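Local coordinates for protein-glutamate methylesterase/protein-glutamine glutaminase (Thermotoga maritima, PDB 3SFT) that probably removes methyl groups from methylglutamate residues of chemoreceptors and deamidates specific glutamines, this chain being its C-terminal catalytic domain, at residues A[122-127]-A[147-152]. Residues are numbered along the deposited sequence; the frame is centred on the assembly and turned at random.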
loop_
_atom_site.group_PDB
_atom_site.type_symbol
_atom_site.label_atom_id
_atom_site.label_comp_id
_atom_site.label_asym_id
_atom_site.label_seq_id
_atom_site.Cartn_x
_atom_site.Cartn_y
_atom_site.Cartn_z
ATOM N N ILE A 122 -7.792 9.486 7.789
ATOM C CA ILE A 122 -7.730 10.727 7.022
ATOM C C ILE A 122 -8.625 10.710 5.787
ATOM O O ILE A 122 -9.444 11.608 5.596
ATOM C CB ILE A 122 -6.284 11.032 6.553
ATOM C CG1 ILE A 122 -5.362 11.242 7.755
ATOM C CG2 ILE A 122 -6.266 12.261 5.654
ATOM C CD1 ILE A 122 -3.912 11.465 7.372
ATOM N N TYR A 123 -8.444 9.698 4.942
ATOM C CA TYR A 123 -9.208 9.575 3.707
ATOM C C TYR A 123 -10.581 8.913 3.836
ATOM O O TYR A 123 -11.423 9.052 2.950
ATOM C CB TYR A 123 -8.369 8.860 2.647
ATOM C CG TYR A 123 -7.167 9.658 2.183
ATOM C CD1 TYR A 123 -7.218 10.416 1.013
ATOM C CD2 TYR A 123 -5.979 9.650 2.910
ATOM C CE1 TYR A 123 -6.110 11.152 0.579
ATOM C CE2 TYR A 123 -4.870 10.378 2.487
ATOM C CZ TYR A 123 -4.942 11.124 1.325
ATOM O OH TYR A 123 -3.845 11.840 0.911
ATOM N N LYS A 124 -10.795 8.186 4.926
ATOM C CA LYS A 124 -12.065 7.500 5.175
ATOM C C LYS A 124 -12.608 6.690 3.989
ATOM O O LYS A 124 -11.910 5.819 3.472
ATOM C CB LYS A 124 -13.109 8.488 5.713
ATOM C CG LYS A 124 -12.750 9.044 7.086
ATOM C CD LYS A 124 -13.876 9.887 7.664
ATOM C CE LYS A 124 -13.546 10.371 9.074
ATOM N NZ LYS A 124 -12.418 11.345 9.075
ATOM N N SER A 125 -13.825 6.992 3.535
ATOM C CA SER A 125 -14.424 6.251 2.421
ATOM C C SER A 125 -13.628 6.332 1.116
ATOM O O SER A 125 -13.832 5.523 0.214
ATOM C CB SER A 125 -15.877 6.684 2.181
ATOM O OG SER A 125 -15.954 7.962 1.573
ATOM N N LYS A 126 -12.711 7.293 1.027
ATOM C CA LYS A 126 -11.888 7.456 -0.169
ATOM C C LYS A 126 -10.576 6.657 -0.091
ATOM O O LYS A 126 -9.679 6.831 -0.921
ATOM C CB LYS A 126 -11.594 8.945 -0.415
ATOM C CG LYS A 126 -12.838 9.804 -0.646
ATOM C CD LYS A 126 -13.721 9.223 -1.748
ATOM C CE LYS A 126 -14.989 10.047 -1.947
ATOM N NZ LYS A 126 -14.700 11.416 -2.479
ATOM N N THR A 127 -10.470 5.788 0.913
ATOM C CA THR A 127 -9.280 4.960 1.100
ATOM C C THR A 127 -9.418 3.653 0.330
ATOM O O THR A 127 -10.467 3.010 0.357
ATOM C CB THR A 127 -9.054 4.603 2.591
ATOM O OG1 THR A 127 -9.114 5.791 3.384
ATOM C CG2 THR A 127 -7.686 3.937 2.791
ATOM N N LYS A 147 -12.420 -0.694 6.031
ATOM C CA LYS A 147 -13.835 -1.003 5.889
ATOM C C LYS A 147 -14.681 -0.248 6.913
ATOM O O LYS A 147 -15.773 0.214 6.594
ATOM C CB LYS A 147 -14.089 -2.513 5.992
ATOM C CG LYS A 147 -13.473 -3.344 4.865
ATOM C CD LYS A 147 -13.800 -2.791 3.472
ATOM C CE LYS A 147 -15.298 -2.630 3.264
ATOM N NZ LYS A 147 -15.581 -2.116 1.897
ATOM N N PHE A 148 -14.165 -0.116 8.133
ATOM C CA PHE A 148 -14.864 0.604 9.202
ATOM C C PHE A 148 -15.178 2.042 8.758
ATOM O O PHE A 148 -16.208 2.602 9.138
ATOM C CB PHE A 148 -14.014 0.616 10.484
ATOM C CG PHE A 148 -14.679 1.295 11.656
ATOM C CD1 PHE A 148 -15.588 0.606 12.454
ATOM C CD2 PHE A 148 -14.398 2.630 11.959
ATOM C CE1 PHE A 148 -16.213 1.233 13.539
ATOM C CE2 PHE A 148 -15.014 3.268 13.038
ATOM C CZ PHE A 148 -15.925 2.568 13.831
ATOM N N TYR A 149 -14.305 2.616 7.932
ATOM C CA TYR A 149 -14.488 3.976 7.434
ATOM C C TYR A 149 -15.125 4.055 6.042
ATOM O O TYR A 149 -15.114 5.109 5.406
ATOM C CB TYR A 149 -13.162 4.736 7.456
ATOM C CG TYR A 149 -12.755 5.182 8.841
ATOM C CD1 TYR A 149 -13.520 6.115 9.542
ATOM C CD2 TYR A 149 -11.618 4.664 9.460
ATOM C CE1 TYR A 149 -13.166 6.522 10.821
ATOM C CE2 TYR A 149 -11.255 5.063 10.743
ATOM C CZ TYR A 149 -12.034 5.994 11.417
ATOM O OH TYR A 149 -11.684 6.397 12.686
ATOM N N GLY A 150 -15.673 2.940 5.566
ATOM C CA GLY A 150 -16.319 2.938 4.265
ATOM C C GLY A 150 -15.403 2.867 3.060
ATOM O O GLY A 150 -15.844 3.085 1.932
ATOM N N GLY A 151 -14.128 2.567 3.293
ATOM C CA GLY A 151 -13.181 2.453 2.197
ATOM C C GLY A 151 -13.367 1.167 1.405
ATOM O O GLY A 151 -14.288 0.387 1.672
ATOM N N THR A 152 -12.457 0.924 0.466
ATOM C CA THR A 152 -12.509 -0.246 -0.401
ATOM C C THR A 152 -11.247 -1.100 -0.252
ATOM O O THR A 152 -10.137 -0.576 -0.159
ATOM C CB THR A 152 -12.670 0.200 -1.878
ATOM O OG1 THR A 152 -13.922 0.889 -2.034
ATOM C CG2 THR A 152 -12.631 -0.999 -2.820
HETATM O O HOH W 1 -12.320 3.913 -1.405
#
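Thr127 and Thr152 open neighbouring parallel strands, 127-131 and 152-156, and one backbone hydrogen bond joins them. Thr152 N donates to Thr127 O at 2.9 Å, with an N-H...O angle of 169°. Thr152 continues the pairing through a backbone bond with Ala129. A water also donates to Thr127 O and to Ser125 O, at 2.7 Å each. It thus ties the short 3-10 turn to the start of the strand. Thr152 OG1 reaches this water only weakly.

At the ends of helices 112-123 and 140-148 the contact is nonpolar. Tyr149 CB packs 3.7 Å from Lys124 CA. Lys124 CG meets Tyr149 CD1 at 3.9 Å, coming at the ring obliquely. The Lys124 side chain runs alongside its own helix end, and NZ bonds to Glu121 O. Tyr149 also rests on Ala120 and Glu121, and Phe148 CD2 sits over one face of its ring. Next along both segments, Ser125 CA makes a CA-H...O contact with Gly150 O.

Bonds within each segment help shape the two turns. Lys124 O accepts from both Thr127 N and Thr127 OG1, which reach it from the same face of its carbonyl plane. Thr127 OG1 stands beside its own N, anti to the carbonyl carbon (chi1 -50°), which brings it to 2.8 Å from Lys124 O. Gly150, at positive phi, is the C-prime residue of a Schellman motif closing helix 140-148. Lys147 NZ reaches forward to Gly151 O, in the carbonyl plane, and also forms a salt bridge with Asp177.

Gly151 CA lies 3.3 Å from Thr127 O, so the two backbones come close at this glycine. In this modified doubly wound domain, backbone thus joins the strand end of the two turns, and the Lys124-Tyr149 side-chain contact joins the helix ends on the more exposed side.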